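Local coordinates for protein restriction endonuclease EcoP15I, restriction subunit (Escherichia coli, PDB 4ZCF) that cleaves DNA as the ATP-dependent motor and nuclease subunit of a type III restriction-modification enzyme that recognizes inversely oriented 5'-CAGCAG-3' sites, at residues C[276-281]-C[535-539]. Residues are numbered along the deposited sequence; the frame is centred on the assembly and turned at random.
With AMP (adenosine monophosphate), chain H.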
loop_
_atom_site.group_PDB
_atom_site.type_symbol
_atom_site.label_atom_id
_atom_site.label_comp_id
_atom_site.label_asym_id
_atom_site.label_seq_id
_atom_site.Cartn_x
_atom_site.Cartn_y
_atom_site.Cartn_z
ATOM N N ASP C 276 -24.334 28.428 -31.099
ATOM C CA ASP C 276 -23.953 29.108 -29.858
ATOM C C ASP C 276 -23.754 28.165 -28.651
ATOM O O ASP C 276 -24.099 28.514 -27.513
ATOM C CB ASP C 276 -24.927 30.262 -29.550
ATOM C CG ASP C 276 -25.262 31.113 -30.756
ATOM O OD1 ASP C 276 -24.333 31.748 -31.312
ATOM O OD2 ASP C 276 -26.449 31.119 -31.165
ATOM N N LEU C 277 -23.180 26.971 -28.915
ATOM C CA LEU C 277 -22.889 25.943 -27.911
ATOM C C LEU C 277 -21.599 26.312 -27.180
ATOM O O LEU C 277 -21.236 25.676 -26.185
ATOM C CB LEU C 277 -22.715 24.568 -28.597
ATOM C CG LEU C 277 -23.902 24.025 -29.387
ATOM C CD1 LEU C 277 -23.484 22.869 -30.281
ATOM C CD2 LEU C 277 -25.028 23.595 -28.471
ATOM N N VAL C 278 -20.922 27.359 -27.679
ATOM C CA VAL C 278 -19.630 27.838 -27.214
ATOM C C VAL C 278 -19.568 29.386 -27.232
ATOM O O VAL C 278 -20.354 30.015 -27.934
ATOM C CB VAL C 278 -18.582 27.124 -28.119
ATOM C CG1 VAL C 278 -17.757 28.074 -28.960
ATOM C CG2 VAL C 278 -17.717 26.149 -27.336
ATOM N N LYS C 279 -18.679 29.996 -26.424
ATOM C CA LYS C 279 -18.515 31.460 -26.363
ATOM C C LYS C 279 -17.908 32.001 -27.672
ATOM O O LYS C 279 -17.094 31.323 -28.301
ATOM C CB LYS C 279 -17.578 31.865 -25.215
ATOM C CG LYS C 279 -18.096 31.650 -23.809
ATOM C CD LYS C 279 -17.209 32.433 -22.852
ATOM C CE LYS C 279 -17.283 31.939 -21.434
ATOM N NZ LYS C 279 -16.070 31.179 -21.044
ATOM N N GLY C 280 -18.286 33.223 -28.044
ATOM C CA GLY C 280 -17.732 33.903 -29.209
ATOM C C GLY C 280 -16.376 34.489 -28.862
ATOM O O GLY C 280 -16.018 34.539 -27.678
ATOM N N ILE C 281 -15.599 34.931 -29.867
ATOM C CA ILE C 281 -14.267 35.488 -29.583
ATOM C C ILE C 281 -14.176 37.000 -29.815
ATOM O O ILE C 281 -14.703 37.495 -30.809
ATOM C CB ILE C 281 -13.114 34.720 -30.310
ATOM C CG1 ILE C 281 -13.371 33.189 -30.426
ATOM C CG2 ILE C 281 -11.725 35.057 -29.718
ATOM C CD1 ILE C 281 -13.256 32.342 -29.101
ATOM N N GLY C 535 -11.127 28.577 -22.817
ATOM C CA GLY C 535 -12.147 29.482 -22.287
ATOM C C GLY C 535 -13.395 29.588 -23.145
ATOM O O GLY C 535 -14.114 30.580 -23.047
ATOM N N LEU C 536 -13.671 28.558 -23.976
ATOM C CA LEU C 536 -14.819 28.483 -24.891
ATOM C C LEU C 536 -16.121 28.000 -24.253
ATOM O O LEU C 536 -17.203 28.327 -24.752
ATOM C CB LEU C 536 -14.506 27.548 -26.066
ATOM C CG LEU C 536 -13.857 28.133 -27.314
ATOM C CD1 LEU C 536 -13.902 27.118 -28.447
ATOM C CD2 LEU C 536 -14.527 29.401 -27.753
ATOM N N ARG C 537 -16.017 27.166 -23.204
ATOM C CA ARG C 537 -17.153 26.558 -22.521
ATOM C C ARG C 537 -18.124 27.568 -21.920
ATOM O O ARG C 537 -17.717 28.638 -21.471
ATOM C CB ARG C 537 -16.675 25.542 -21.480
ATOM C CG ARG C 537 -16.425 24.139 -22.049
ATOM C CD ARG C 537 -15.747 23.207 -21.046
ATOM N NE ARG C 537 -16.410 23.202 -19.735
ATOM C CZ ARG C 537 -15.890 22.687 -18.621
ATOM N NH1 ARG C 537 -14.691 22.117 -18.642
ATOM N NH2 ARG C 537 -16.568 22.737 -17.481
ATOM N N LEU C 538 -19.418 27.224 -21.948
ATOM C CA LEU C 538 -20.495 28.059 -21.428
ATOM C C LEU C 538 -20.416 28.174 -19.897
ATOM O O LEU C 538 -20.254 27.164 -19.212
ATOM C CB LEU C 538 -21.866 27.582 -21.930
ATOM C CG LEU C 538 -22.045 27.564 -23.466
ATOM C CD1 LEU C 538 -23.359 26.936 -23.857
ATOM C CD2 LEU C 538 -21.945 28.969 -24.073
ATOM N N PRO C 539 -20.437 29.410 -19.354
ATOM C CA PRO C 539 -20.249 29.579 -17.904
ATOM C C PRO C 539 -21.398 29.105 -17.013
ATOM O O PRO C 539 -22.525 28.927 -17.475
ATOM C CB PRO C 539 -19.988 31.083 -17.766
ATOM C CG PRO C 539 -20.732 31.677 -18.899
ATOM C CD PRO C 539 -20.580 30.717 -20.033
HETATM P P AMP H . -10.420 15.856 -22.506
HETATM O O1P AMP H . -9.163 16.049 -23.268
HETATM O O2P AMP H . -11.459 15.802 -23.564
HETATM O O3P AMP H . -10.347 14.457 -22.013
HETATM O "O5'" AMP H . -10.652 16.920 -21.340
HETATM C "C5'" AMP H . -11.825 17.715 -21.318
HETATM C "C4'" AMP H . -12.282 17.992 -19.922
HETATM O "O4'" AMP H . -13.496 18.791 -19.932
HETATM C "C3'" AMP H . -12.638 16.725 -19.226
HETATM O "O3'" AMP H . -11.494 16.249 -18.515
HETATM C "C2'" AMP H . -13.777 17.049 -18.347
HETATM O "O2'" AMP H . -13.321 17.408 -17.035
HETATM C "C1'" AMP H . -14.432 18.245 -18.958
HETATM N N9 AMP H . -15.695 17.989 -19.524
HETATM C C8 AMP H . -15.868 17.235 -20.592
HETATM N N7 AMP H . -17.189 17.208 -20.923
HETATM C C5 AMP H . -17.862 18.090 -19.961
HETATM C C6 AMP H . -19.182 18.550 -19.688
HETATM N N6 AMP H . -20.277 18.130 -20.486
HETATM N N1 AMP H . -19.378 19.394 -18.643
HETATM C C2 AMP H . -18.382 19.797 -17.867
HETATM N N3 AMP H . -17.124 19.410 -18.060
HETATM C C4 AMP H . -16.795 18.572 -19.072
#
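Lys279 and Leu536 bring the two backbones within 5.0 Å, CA to CA, and Lys279 N donates an almost straight hydrogen bond to Leu536 O (2.8 Å, 175°) in the carbonyl plane. The Lys279 side chain then runs on across the 535-539 loop, where the bend at chi4 (106°) turns NZ toward two carbonyls. NZ hydrogen-bonds to Gly535 O (2.9 Å) from above the carbonyl plane and to Arg537 O (3.1 Å) nearly along its C=O; Pro511 O and Val513 O also accept from it, and Phe514 adds a cation-pi contact. Shortened to an alanine here, the side chain would lose its amino group, probably leaving Gly535 O and Arg537 O without their common donor and the turn between them less firmly held. Beside this polar grip, Leu536 CD2 lies between Val278 CG1 (3.7 Å) and Ile281 CD1 (3.5 Å), with Phe273 of helix 269-274 touching all three residues. Leu538 rests its CD1 on Leu277 O. Arg537 points the other way: AMP N3 lies over one guanidinium face, toward the rim, 3.4 Å from NH2. The loop thus ties the lead-in to strand 280-285 of the second RecA-like sheet to the AMP cleft, and Gly535 to Arg537 probably belong to motif VI of superfamily 2 helicases.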